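Intradiol ring-cleavage dioxygenase (Streptomyces sp. SirexAA-E, PDB 4ILV) probably catalyses intradiol, iron(III)-dependent cleavage of catechol-type aromatic rings, through a dioxygenase domain fused in a secreted enzyme to a carbohydrate-binding module. Local coordinates at residues Ser54-Ser59 / Thr115-Val120; Tyr70-Ala75 / Thr179-Leu184; Thr80-Asp85 / Gln106-Asp111; Gln146-Gly151 / Ala159-Ala164. One frame throughout, in Å; residues are numbered along the deposited sequence. Where two conformers were deposited one is given.

In the fold
Two four-stranded sheets face each other in this dioxygenase domain, and the four contacts sample their pairings and their margins. Contacts 1 and 2 lie on one sheet: contact 1 adds a loop to one of its outer strands, 113-119, while contact 2 is a parallel pairing of strands 64-72 and 175-183. Contact 3 joins strands 83-87 and 103-107 of the other sheet, whose far edge, strand 143-148, carries contact 4. Each mixes buried and more open residues. Backbone bonding dominates contacts 2 and 3, which meet through Val71, Val82, Thr108 and Leu84; contact 1 has a single such bond, and contact 4 relies on aromatic packing, with Gln146 of the same strand near the iron.

Contact 1 of 4, residues Ser54-Ser59 / Thr115-Val120; sequences SLVTSS and TLRTIV
Leu55 N donates to Arg117 O (2.8 Å), the one hydrogen bond between Ser54-Ser59 and Thr115-Val120. It is almost straight, at 176° about the hydrogen, and reaches the oxygen nearly along the C=O axis. Ser54 and Arg117 form a single beta bridge, supplemented by a CA-H...O contact from Ser54 CA to Arg117 O. The irregular loop thus docks on strand 113-119 at one point and then diverges.

Apolar contacts flank this point. Leu55 CG meets Leu116 CD1 at 3.9 Å, and Leu55 CD1 lies beside Thr118 OG1, whose hydroxyl is hydrogen-bonded to Gln88. Val56 points at the strand: its CG1 rests 3.6 Å from Thr118 CA and reaches Ile119 CG2 at 4.1 Å. Phe102 also touches Val56, Thr118 and Ile119.

The third component is the long side chain of Arg117. With CG anti to the backbone N (chi1 -176°) and the chain extended to NE, it runs out alongside Ser54 and Val56 of the loop. Ser54 OG touches its CD at 3.6 Å, while Val56 CG2 lies over one guanidinium face, 3.7 Å from Arg117 NE. Its NH2 ends near Thr57 C and Ser58 N.

Across these segments the arginine therefore contributes mainly van der Waals cover, and one backbone bond plus the buried valine fasten a loop whose far end is exposed.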
loop_
_atom_site.group_PDB
_atom_site.type_symbol
_atom_site.label_atom_id
_atom_site.label_comp_id
_atom_site.label_asym_id
_atom_site.label_seq_id
_atom_site.Cartn_x
_atom_site.Cartn_y
_atom_site.Cartn_z
ATOM N N SER A 54 -5.396 -5.664 -9.123
ATOM C CA SER A 54 -6.330 -4.583 -9.404
ATOM C C SER A 54 -7.524 -4.622 -8.452
ATOM O O SER A 54 -8.182 -5.649 -8.324
ATOM C CB SER A 54 -6.803 -4.658 -10.853
ATOM O OG SER A 54 -7.744 -3.636 -11.131
ATOM N N LEU A 55 -7.812 -3.499 -7.800
ATOM C CA LEU A 55 -8.911 -3.443 -6.841
ATOM C C LEU A 55 -10.116 -2.727 -7.421
ATOM O O LEU A 55 -11.140 -2.608 -6.760
ATOM C CB LEU A 55 -8.477 -2.687 -5.582
ATOM C CG LEU A 55 -7.232 -3.213 -4.867
ATOM C CD1 LEU A 55 -6.970 -2.406 -3.611
ATOM C CD2 LEU A 55 -7.371 -4.709 -4.538
ATOM N N VAL A 56 -9.988 -2.216 -8.640
ATOM C CA VAL A 56 -11.019 -1.349 -9.198
ATOM C C VAL A 56 -11.317 -1.668 -10.645
ATOM O O VAL A 56 -10.575 -2.399 -11.294
ATOM C CB VAL A 56 -10.614 0.127 -9.133
ATOM C CG1 VAL A 56 -10.283 0.524 -7.701
ATOM C CG2 VAL A 56 -9.411 0.397 -10.049
ATOM N N THR A 57 -12.417 -1.112 -11.143
ATOM C CA THR A 57 -12.705 -1.130 -12.569
ATOM C C THR A 57 -12.874 0.314 -13.043
ATOM O O THR A 57 -12.700 1.262 -12.269
ATOM C CB THR A 57 -13.993 -1.918 -12.895
ATOM O OG1 THR A 57 -15.128 -1.075 -12.709
ATOM C CG2 THR A 57 -14.125 -3.146 -12.010
ATOM N N SER A 58 -13.210 0.476 -14.317
ATOM C CA SER A 58 -13.507 1.786 -14.882
ATOM C C SER A 58 -14.745 2.392 -14.218
ATOM O O SER A 58 -14.881 3.611 -14.130
ATOM C CB SER A 58 -13.734 1.657 -16.386
ATOM O OG SER A 58 -12.718 0.857 -16.964
ATOM N N SER A 59 -15.637 1.524 -13.751
ATOM C CA SER A 59 -16.880 1.931 -13.100
ATOM C C SER A 59 -16.748 2.226 -11.590
ATOM O O SER A 59 -17.673 2.736 -10.965
ATOM C CB SER A 59 -17.923 0.858 -13.324
ATOM O OG SER A 59 -17.350 -0.404 -13.050
ATOM N N THR A 115 2.675 -4.027 -8.549
ATOM C CA THR A 115 1.775 -2.997 -9.045
ATOM C C THR A 115 0.419 -3.125 -8.382
ATOM O O THR A 115 -0.085 -4.232 -8.201
ATOM C CB THR A 115 1.538 -3.106 -10.554
ATOM O OG1 THR A 115 2.756 -3.467 -11.208
ATOM C CG2 THR A 115 1.058 -1.784 -11.087
ATOM N N LEU A 116 -0.174 -1.987 -8.043
ATOM C CA LEU A 116 -1.503 -1.972 -7.433
ATOM C C LEU A 116 -2.359 -0.951 -8.144
ATOM O O LEU A 116 -2.059 0.240 -8.107
ATOM C CB LEU A 116 -1.421 -1.590 -5.965
ATOM C CG LEU A 116 -2.788 -1.551 -5.258
ATOM C CD1 LEU A 116 -3.322 -2.948 -5.070
ATOM C CD2 LEU A 116 -2.654 -0.858 -3.929
ATOM N N ARG A 117 -3.408 -1.414 -8.819
ATOM C CA ARG A 117 -4.338 -0.489 -9.459
ATOM C C ARG A 117 -5.530 -0.266 -8.542
ATOM O O ARG A 117 -6.226 -1.220 -8.185
ATOM C CB ARG A 117 -4.822 -1.023 -10.798
ATOM C CG ARG A 117 -5.709 -0.015 -11.521
ATOM C CD ARG A 117 -6.436 -0.645 -12.693
ATOM N NE ARG A 117 -7.459 0.245 -13.240
ATOM C CZ ARG A 117 -8.437 -0.163 -14.044
ATOM N NH1 ARG A 117 -8.520 -1.445 -14.382
ATOM N NH2 ARG A 117 -9.336 0.704 -14.503
ATOM N N THR A 118 -5.782 0.986 -8.175
ATOM C CA THR A 118 -6.793 1.258 -7.152
ATOM C C THR A 118 -7.376 2.653 -7.375
ATOM O O THR A 118 -7.273 3.185 -8.475
ATOM C CB THR A 118 -6.169 1.074 -5.727
ATOM O OG1 THR A 118 -7.176 1.196 -4.718
ATOM C CG2 THR A 118 -5.028 2.080 -5.464
ATOM N N ILE A 119 -8.028 3.235 -6.370
ATOM C CA ILE A 119 -8.370 4.663 -6.445
ATOM C C ILE A 119 -7.791 5.345 -5.217
ATOM O O ILE A 119 -7.417 4.675 -4.261
ATOM C CB ILE A 119 -9.920 4.951 -6.594
ATOM C CG1 ILE A 119 -10.753 4.094 -5.647
ATOM C CG2 ILE A 119 -10.380 4.642 -8.018
ATOM C CD1 ILE A 119 -10.742 4.537 -4.190
ATOM N N VAL A 120 -7.711 6.665 -5.241
ATOM C CA VAL A 120 -7.151 7.383 -4.106
ATOM C C VAL A 120 -8.094 7.167 -2.931
ATOM O O VAL A 120 -9.280 7.461 -3.043
ATOM C CB VAL A 120 -7.022 8.880 -4.432
ATOM C CG1 VAL A 120 -6.527 9.662 -3.231
ATOM C CG2 VAL A 120 -6.072 9.083 -5.636
#

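Contact 2 of 4, residues Tyr70-Ala75 / Thr179-Leu184; sequences YVFGRA and TFDFVL
Asp181 turns its carboxylate back to the neighbouring strand, where Asp181 OD1 accepts from Tyr70 N (2.9 Å). Asp181 CG lies beside its own backbone N and anti to the carbonyl carbon (chi1 -71°), which brings the acid alongside Tyr70; the amide nitrogen approaches from above the carboxylate plane, 40° out of it. OD1 also sits at the Tyr70 ring edge, and Asp181 OD2 meets Phe72 CE2 at the edge of that ring at 3.7 Å. The carboxylate thus bonds to one backbone amide and lies against the edges of two rings.

On the face shared with Phe182, Val71 CG1 packs on Leu184 CD1 at 3.7 Å and Val71 CG2 reaches Phe182 CD1 at 4.1 Å. The Phe182 ring carries Phe180 CE2 over the centre of one face, and Phe114 makes an edge-to-face pair with it. Phe72 and Val183 point to the other face of the sheet and meet more loosely.

The backbones run parallel: Phe182 N bonds to Tyr70 O, Phe72 N to Phe182 O (2.8 Å) and Leu184 N to Phe72 O. These link strands 64-72 and 175-183 side by side within a mixed sheet, with Val71 and Phe182 on its buried face, consistent with the beta-sandwich core of intradiol dioxygenases.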
loop_
_atom_site.group_PDB
_atom_site.type_symbol
_atom_site.label_atom_id
_atom_site.label_comp_id
_atom_site.label_asym_id
_atom_site.label_seq_id
_atom_site.Cartn_x
_atom_site.Cartn_y
_atom_site.Cartn_z
ATOM N N TYR A 70 9.354 -1.651 -6.170
ATOM C CA TYR A 70 10.070 -2.905 -5.990
ATOM C C TYR A 70 10.201 -3.239 -4.515
ATOM O O TYR A 70 10.055 -2.368 -3.654
ATOM C CB TYR A 70 11.476 -2.810 -6.606
ATOM C CG TYR A 70 11.486 -2.460 -8.076
ATOM C CD1 TYR A 70 11.569 -3.450 -9.046
ATOM C CD2 TYR A 70 11.433 -1.134 -8.494
ATOM C CE1 TYR A 70 11.580 -3.131 -10.398
ATOM C CE2 TYR A 70 11.452 -0.804 -9.849
ATOM C CZ TYR A 70 11.521 -1.804 -10.790
ATOM O OH TYR A 70 11.529 -1.479 -12.128
ATOM N N VAL A 71 10.477 -4.506 -4.224
ATOM C CA VAL A 71 10.827 -4.908 -2.877
ATOM C C VAL A 71 12.311 -5.297 -2.870
ATOM O O VAL A 71 12.709 -6.210 -3.586
ATOM C CB VAL A 71 9.972 -6.104 -2.397
ATOM C CG1 VAL A 71 10.405 -6.544 -1.001
ATOM C CG2 VAL A 71 8.460 -5.750 -2.425
ATOM N N PHE A 72 13.125 -4.605 -2.075
ATOM C CA PHE A 72 14.550 -4.937 -1.989
ATOM C C PHE A 72 14.842 -5.584 -0.653
ATOM O O PHE A 72 14.092 -5.398 0.303
ATOM C CB PHE A 72 15.419 -3.687 -2.143
ATOM C CG PHE A 72 15.315 -3.036 -3.500
ATOM C CD1 PHE A 72 16.043 -3.528 -4.580
ATOM C CD2 PHE A 72 14.484 -1.940 -3.698
ATOM C CE1 PHE A 72 15.946 -2.932 -5.840
ATOM C CE2 PHE A 72 14.380 -1.329 -4.946
ATOM C CZ PHE A 72 15.110 -1.821 -6.021
ATOM N N GLY A 73 15.928 -6.352 -0.598
ATOM C CA GLY A 73 16.434 -6.872 0.653
ATOM C C GLY A 73 17.618 -6.054 1.125
ATOM O O GLY A 73 17.844 -4.953 0.631
ATOM N N ARG A 74 18.385 -6.611 2.060
ATOM C CA ARG A 74 19.478 -5.904 2.729
ATOM C C ARG A 74 20.606 -5.444 1.808
ATOM O O ARG A 74 21.355 -4.527 2.155
ATOM C CB ARG A 74 20.091 -6.786 3.828
ATOM C CG ARG A 74 19.380 -6.740 5.172
ATOM C CD ARG A 74 20.241 -7.370 6.273
ATOM N NE ARG A 74 19.455 -8.213 7.178
ATOM C CZ ARG A 74 19.930 -8.789 8.280
ATOM N NH1 ARG A 74 21.195 -8.603 8.641
ATOM N NH2 ARG A 74 19.136 -9.543 9.033
ATOM N N ALA A 75 20.770 -6.090 0.661
ATOM C CA ALA A 75 21.874 -5.712 -0.219
ATOM C C ALA A 75 21.418 -4.917 -1.438
ATOM O O ALA A 75 22.131 -4.875 -2.438
ATOM C CB ALA A 75 22.665 -6.922 -0.642
ATOM N N THR A 179 4.668 5.896 -6.559
ATOM C CA THR A 179 5.953 5.202 -6.594
ATOM C C THR A 179 6.467 5.000 -5.168
ATOM O O THR A 179 6.587 5.963 -4.394
ATOM C CB THR A 179 7.007 6.036 -7.355
ATOM O OG1 THR A 179 6.724 6.020 -8.759
ATOM C CG2 THR A 179 8.388 5.488 -7.126
ATOM N N PHE A 180 6.765 3.752 -4.823
ATOM C CA PHE A 180 7.283 3.420 -3.502
ATOM C C PHE A 180 8.059 2.116 -3.549
ATOM O O PHE A 180 7.590 1.136 -4.122
ATOM C CB PHE A 180 6.154 3.310 -2.459
ATOM C CG PHE A 180 6.659 3.113 -1.044
ATOM C CD1 PHE A 180 7.006 4.206 -0.256
ATOM C CD2 PHE A 180 6.799 1.834 -0.510
ATOM C CE1 PHE A 180 7.482 4.025 1.040
ATOM C CE2 PHE A 180 7.266 1.642 0.790
ATOM C CZ PHE A 180 7.613 2.734 1.563
ATOM N N ASP A 181 9.252 2.111 -2.958
ATOM C CA ASP A 181 10.038 0.896 -2.835
ATOM C C ASP A 181 10.108 0.415 -1.387
ATOM O O ASP A 181 10.356 1.206 -0.473
ATOM C CB ASP A 181 11.468 1.125 -3.373
ATOM C CG ASP A 181 11.511 1.274 -4.892
ATOM O OD1 ASP A 181 10.532 0.882 -5.578
ATOM O OD2 ASP A 181 12.526 1.789 -5.413
ATOM N N PHE A 182 9.931 -0.889 -1.183
ATOM C CA PHE A 182 10.090 -1.475 0.144
ATOM C C PHE A 182 11.527 -1.963 0.304
ATOM O O PHE A 182 12.141 -2.440 -0.656
ATOM C CB PHE A 182 9.162 -2.675 0.346
ATOM C CG PHE A 182 7.690 -2.340 0.280
ATOM C CD1 PHE A 182 7.052 -2.182 -0.939
ATOM C CD2 PHE A 182 6.944 -2.222 1.443
ATOM C CE1 PHE A 182 5.687 -1.894 -0.994
ATOM C CE2 PHE A 182 5.575 -1.933 1.391
ATOM C CZ PHE A 182 4.955 -1.766 0.174
ATOM N N VAL A 183 12.056 -1.843 1.516
ATOM C CA VAL A 183 13.315 -2.491 1.869
ATOM C C VAL A 183 13.043 -3.331 3.114
ATOM O O VAL A 183 12.679 -2.795 4.159
ATOM C CB VAL A 183 14.409 -1.466 2.147
ATOM C CG1 VAL A 183 15.706 -2.168 2.569
ATOM C CG2 VAL A 183 14.653 -0.637 0.910
ATOM N N LEU A 184 13.158 -4.648 2.977
ATOM C CA LEU A 184 12.900 -5.567 4.071
ATOM C C LEU A 184 14.205 -6.093 4.657
ATOM O O LEU A 184 15.200 -6.247 3.946
ATOM C CB LEU A 184 12.081 -6.757 3.579
ATOM C CG LEU A 184 10.775 -6.439 2.863
ATOM C CD1 LEU A 184 10.090 -7.737 2.453
ATOM C CD2 LEU A 184 9.883 -5.600 3.748
#

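Contact 3 of 4, residues Thr80-Asp85 / Gln106-Asp111; sequences TGVLLD and QFTGAD
The Phe107 ring has Leu83 CD2 over one face and Gly81 O at its edge, in the ring plane. Leu83 CD2 makes a CH-pi contact 4.0 Å from the Phe107 centroid, 23° off the normal, offset toward the rim, with CZ its nearest ring atom. Leu83 CG is anti to the backbone N (chi1 178°), which sends the leucine across to the ring, and Leu83 CB also approaches Phe107 CE1 at 3.8 Å. Gln106 starts out on the other face of the sheet, with Leu84, and its NE2 is hydrogen-bonded to Thr115 O of the opposing sheet.

Leu83 and Phe107 are a non-hydrogen-bonded antiparallel pair; Leu84 and Gln106, next along, are a hydrogen-bonded one. Leu84 N donates to Gln106 O in a nearly straight bond of 2.8 Å, and Gln106 N returns one to Leu84 O.

Beyond the strands Thr108 carries the link. Thr108 N donates to Val82 O, Thr108 O accepts from Gly81 N (2.9 Å), and Thr108 OG1 accepts from Val82 N (2.9 Å) while also bonding to Leu79 O. The hydroxyl thus ties two backbone positions together. Thr108 CG2 faces inward instead, approaching Leu84 CD1 and packing on Val71 of strand 64-72. At the exposed end Thr80 OG1 makes a weak bond to Gly109 O at 3.0 Å.

The whole is an antiparallel beta ladder at the edge of one sheet of a two-sheet sandwich, prolonged past its regular strands by side-chain and loop bonds.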
loop_
_atom_site.group_PDB
_atom_site.type_symbol
_atom_site.label_atom_id
_atom_site.label_comp_id
_atom_site.label_asym_id
_atom_site.label_seq_id
_atom_site.Cartn_x
_atom_site.Cartn_y
_atom_site.Cartn_z
ATOM N N THR A 80 12.236 -11.821 -4.685
ATOM C CA THR A 80 11.205 -12.522 -5.429
ATOM C C THR A 80 10.262 -13.266 -4.465
ATOM O O THR A 80 10.655 -13.651 -3.365
ATOM C CB THR A 80 11.845 -13.496 -6.449
ATOM O OG1 THR A 80 10.873 -13.903 -7.416
ATOM C CG2 THR A 80 12.426 -14.713 -5.746
ATOM N N GLY A 81 9.004 -13.432 -4.864
ATOM C CA GLY A 81 8.053 -14.176 -4.060
ATOM C C GLY A 81 7.627 -13.501 -2.764
ATOM O O GLY A 81 7.133 -14.154 -1.847
ATOM N N VAL A 82 7.806 -12.191 -2.673
ATOM C CA VAL A 82 7.348 -11.483 -1.484
ATOM C C VAL A 82 5.846 -11.300 -1.550
ATOM O O VAL A 82 5.328 -10.852 -2.568
ATOM C CB VAL A 82 8.011 -10.114 -1.347
ATOM C CG1 VAL A 82 7.449 -9.363 -0.130
ATOM C CG2 VAL A 82 9.537 -10.271 -1.265
ATOM N N LEU A 83 5.154 -11.645 -0.464
ATOM C CA LEU A 83 3.712 -11.408 -0.344
ATOM C C LEU A 83 3.428 -9.948 0.041
ATOM O O LEU A 83 3.941 -9.449 1.041
ATOM C CB LEU A 83 3.118 -12.376 0.687
ATOM C CG LEU A 83 1.633 -12.363 1.092
ATOM C CD1 LEU A 83 1.263 -11.271 2.091
ATOM C CD2 LEU A 83 0.738 -12.310 -0.136
ATOM N N LEU A 84 2.630 -9.260 -0.775
ATOM C CA LEU A 84 2.143 -7.924 -0.452
ATOM C C LEU A 84 0.610 -7.929 -0.377
ATOM O O LEU A 84 -0.053 -8.220 -1.359
ATOM C CB LEU A 84 2.602 -6.919 -1.504
ATOM C CG LEU A 84 4.123 -6.738 -1.579
ATOM C CD1 LEU A 84 4.483 -5.964 -2.823
ATOM C CD2 LEU A 84 4.600 -5.996 -0.338
ATOM N N ASP A 85 0.072 -7.606 0.787
ATOM C CA ASP A 85 -1.360 -7.688 1.043
ATOM C C ASP A 85 -1.850 -6.283 1.355
ATOM O O ASP A 85 -1.553 -5.745 2.419
ATOM C CB ASP A 85 -1.595 -8.638 2.221
ATOM C CG ASP A 85 -3.083 -8.941 2.477
ATOM O OD1 ASP A 85 -3.930 -8.651 1.603
ATOM O OD2 ASP A 85 -3.396 -9.495 3.558
ATOM N N GLN A 106 -0.797 -9.883 -3.545
ATOM C CA GLN A 106 -0.005 -10.294 -4.698
ATOM C C GLN A 106 1.385 -10.727 -4.255
ATOM O O GLN A 106 1.774 -10.514 -3.110
ATOM C CB GLN A 106 0.126 -9.143 -5.692
ATOM C CG GLN A 106 0.883 -7.935 -5.129
ATOM C CD GLN A 106 0.892 -6.764 -6.078
ATOM O OE1 GLN A 106 1.788 -6.634 -6.914
ATOM N NE2 GLN A 106 -0.103 -5.886 -5.950
ATOM N N PHE A 107 2.127 -11.338 -5.175
ATOM C CA PHE A 107 3.500 -11.769 -4.923
ATOM C C PHE A 107 4.439 -11.088 -5.903
ATOM O O PHE A 107 4.083 -10.886 -7.071
ATOM C CB PHE A 107 3.622 -13.288 -5.063
ATOM C CG PHE A 107 2.852 -14.045 -4.028
ATOM C CD1 PHE A 107 3.470 -14.484 -2.868
ATOM C CD2 PHE A 107 1.500 -14.297 -4.200
ATOM C CE1 PHE A 107 2.758 -15.178 -1.898
ATOM C CE2 PHE A 107 0.782 -14.987 -3.235
ATOM C CZ PHE A 107 1.417 -15.429 -2.084
ATOM N N THR A 108 5.625 -10.700 -5.435
ATOM C CA THR A 108 6.570 -10.051 -6.334
ATOM C C THR A 108 7.119 -11.063 -7.320
ATOM O O THR A 108 7.369 -12.223 -6.968
ATOM C CB THR A 108 7.751 -9.380 -5.595
ATOM O OG1 THR A 108 8.416 -10.343 -4.770
ATOM C CG2 THR A 108 7.287 -8.208 -4.767
ATOM N N GLY A 109 7.326 -10.618 -8.555
ATOM C CA GLY A 109 7.878 -11.487 -9.575
ATOM C C GLY A 109 9.389 -11.599 -9.519
ATOM O O GLY A 109 10.030 -11.212 -8.536
ATOM N N ALA A 110 9.957 -12.143 -10.589
ATOM C CA ALA A 110 11.393 -12.336 -10.686
ATOM C C ALA A 110 12.152 -11.022 -10.527
ATOM O O ALA A 110 13.215 -10.982 -9.915
ATOM C CB ALA A 110 11.740 -12.989 -12.010
ATOM N N ASP A 111 11.589 -9.940 -11.049
ATOM C CA ASP A 111 12.263 -8.656 -10.983
ATOM C C ASP A 111 12.034 -7.946 -9.643
ATOM O O ASP A 111 12.559 -6.865 -9.412
ATOM C CB ASP A 111 11.846 -7.771 -12.164
ATOM C CG ASP A 111 10.368 -7.411 -12.149
ATOM O OD1 ASP A 111 9.610 -7.949 -11.308
ATOM O OD2 ASP A 111 9.961 -6.580 -12.992
#

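Contact 4 of 4, residues Gln146-Gly151 / Ala159-Ala164; sequences QLYFPG and ALFDPA
Tyr148 and Phe161 form a T-shaped (edge-to-face) pair, where Tyr148 of edge strand 143-148 of the dioxygenase beta sandwich meets the loop leading to strand 168-172. The edge of Phe161 faces the tyrosine ring, with centroids 5.2 Å apart and planes at 66°. Phe161 CD1 lies over the Tyr148 ring face, 3.7 Å from Tyr148 CG but offset toward the rim, and Phe161 CA adds a CH-pi contact to the same ring at 4.2 Å from its centroid. CG anti to the backbone N (chi1 171°) carries the Phe161 ring to the Tyr148 face, the two side chains running past each other in opposite directions. Tyr148 OH lies 3.2 Å from Leu160 O, and Gln39 holds both, bonding to the hydroxyl with OE1 and to the carbonyl with NE2.

This aromatic part is close-packed; the Leu160/Gln146 side is sparse. Leu160 is partly exposed, and its CD2 stays 4.2 Å from Gln146 NE2. Gln146 itself lies near the iron(III) site, touching the ligands His130 and His132, and its OE1 accepts from Arg127.

On the loop side an Asx turn fixes the chain beyond Phe161: Ala164 N donates to Asp162 OD1 at 3.0 Å, approaching from above the carboxylate plane.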
loop_
_atom_site.group_PDB
_atom_site.type_symbol
_atom_site.label_atom_id
_atom_site.label_comp_id
_atom_site.label_asym_id
_atom_site.label_seq_id
_atom_site.Cartn_x
_atom_site.Cartn_y
_atom_site.Cartn_z
ATOM N N GLN A 146 2.161 1.205 6.533
ATOM C CA GLN A 146 1.243 2.021 5.749
ATOM C C GLN A 146 1.981 2.893 4.737
ATOM O O GLN A 146 3.165 3.192 4.913
ATOM C CB GLN A 146 0.437 2.931 6.678
ATOM C CG GLN A 146 -0.335 2.186 7.733
ATOM C CD GLN A 146 -1.117 3.109 8.639
ATOM O OE1 GLN A 146 -1.510 4.210 8.239
ATOM N NE2 GLN A 146 -1.357 2.663 9.869
ATOM N N LEU A 147 1.277 3.316 3.692
ATOM C CA LEU A 147 1.841 4.265 2.738
ATOM C C LEU A 147 1.088 5.587 2.775
ATOM O O LEU A 147 -0.144 5.601 2.843
ATOM C CB LEU A 147 1.798 3.688 1.324
ATOM C CG LEU A 147 2.406 2.291 1.167
ATOM C CD1 LEU A 147 2.288 1.827 -0.278
ATOM C CD2 LEU A 147 3.866 2.239 1.644
ATOM N N TYR A 148 1.825 6.695 2.709
ATOM C CA TYR A 148 1.222 8.029 2.786
ATOM C C TYR A 148 1.385 8.802 1.487
ATOM O O TYR A 148 2.161 8.408 0.615
ATOM C CB TYR A 148 1.803 8.836 3.952
ATOM C CG TYR A 148 1.494 8.227 5.300
ATOM C CD1 TYR A 148 0.237 8.362 5.866
ATOM C CD2 TYR A 148 2.456 7.511 6.002
ATOM C CE1 TYR A 148 -0.060 7.809 7.096
ATOM C CE2 TYR A 148 2.166 6.949 7.235
ATOM C CZ TYR A 148 0.895 7.102 7.771
ATOM O OH TYR A 148 0.577 6.559 8.993
ATOM N N PHE A 149 0.644 9.904 1.386
ATOM C CA PHE A 149 0.565 10.727 0.188
ATOM C C PHE A 149 1.222 12.069 0.419
ATOM O O PHE A 149 1.044 12.665 1.481
ATOM C CB PHE A 149 -0.914 10.954 -0.194
ATOM C CG PHE A 149 -1.593 9.711 -0.673
ATOM C CD1 PHE A 149 -1.846 9.522 -2.019
ATOM C CD2 PHE A 149 -1.937 8.708 0.218
ATOM C CE1 PHE A 149 -2.449 8.354 -2.472
ATOM C CE2 PHE A 149 -2.551 7.541 -0.222
ATOM C CZ PHE A 149 -2.803 7.365 -1.574
ATOM N N PRO A 150 1.964 12.565 -0.587
ATOM C CA PRO A 150 2.660 13.844 -0.460
ATOM C C PRO A 150 1.683 15.007 -0.473
ATOM O O PRO A 150 0.715 14.991 -1.231
ATOM C CB PRO A 150 3.541 13.887 -1.717
ATOM C CG PRO A 150 2.789 13.078 -2.720
ATOM C CD PRO A 150 2.157 11.961 -1.918
ATOM N N GLY A 151 1.945 16.003 0.363
ATOM C CA GLY A 151 1.238 17.269 0.305
ATOM C C GLY A 151 -0.132 17.283 0.954
ATOM O O GLY A 151 -0.877 18.246 0.806
ATOM N N ALA A 159 -0.564 12.199 14.022
ATOM C CA ALA A 159 0.641 11.788 14.739
ATOM C C ALA A 159 1.243 10.492 14.202
ATOM O O ALA A 159 2.427 10.226 14.397
ATOM C CB ALA A 159 0.348 11.657 16.225
ATOM N N LEU A 160 0.432 9.685 13.526
ATOM C CA LEU A 160 0.914 8.418 12.988
ATOM C C LEU A 160 1.740 8.606 11.720
ATOM O O LEU A 160 2.453 7.702 11.301
ATOM C CB LEU A 160 -0.260 7.491 12.681
ATOM C CG LEU A 160 -0.624 6.407 13.693
ATOM C CD1 LEU A 160 -1.205 7.019 14.956
ATOM C CD2 LEU A 160 -1.605 5.427 13.066
ATOM N N PHE A 161 1.631 9.782 11.113
ATOM C CA PHE A 161 2.294 10.054 9.845
ATOM C C PHE A 161 3.802 9.930 9.978
ATOM O O PHE A 161 4.369 10.333 10.985
ATOM C CB PHE A 161 1.938 11.450 9.327
ATOM C CG PHE A 161 2.758 11.869 8.152
ATOM C CD1 PHE A 161 2.470 11.383 6.890
ATOM C CD2 PHE A 161 3.848 12.717 8.315
ATOM C CE1 PHE A 161 3.238 11.749 5.798
ATOM C CE2 PHE A 161 4.628 13.088 7.225
ATOM C CZ PHE A 161 4.323 12.599 5.961
ATOM N N ASP A 162 4.438 9.356 8.964
ATOM C CA ASP A 162 5.891 9.199 8.939
ATOM C C ASP A 162 6.392 9.475 7.525
ATOM O O ASP A 162 6.087 8.719 6.602
ATOM C CB ASP A 162 6.262 7.772 9.351
ATOM C CG ASP A 162 7.776 7.544 9.448
ATOM O OD1 ASP A 162 8.570 8.425 9.053
ATOM O OD2 ASP A 162 8.164 6.442 9.890
ATOM N N PRO A 163 7.175 10.552 7.346
ATOM C CA PRO A 163 7.700 10.930 6.028
ATOM C C PRO A 163 8.494 9.809 5.351
ATOM O O PRO A 163 8.600 9.814 4.129
ATOM C CB PRO A 163 8.615 12.117 6.340
ATOM C CG PRO A 163 8.880 12.028 7.800
ATOM C CD PRO A 163 7.632 11.476 8.392
ATOM N N ALA A 164 9.038 8.866 6.119
ATOM C CA ALA A 164 9.748 7.733 5.515
ATOM C C ALA A 164 8.783 6.804 4.764
ATOM O O ALA A 164 9.200 6.001 3.937
ATOM C CB ALA A 164 10.524 6.949 6.569
#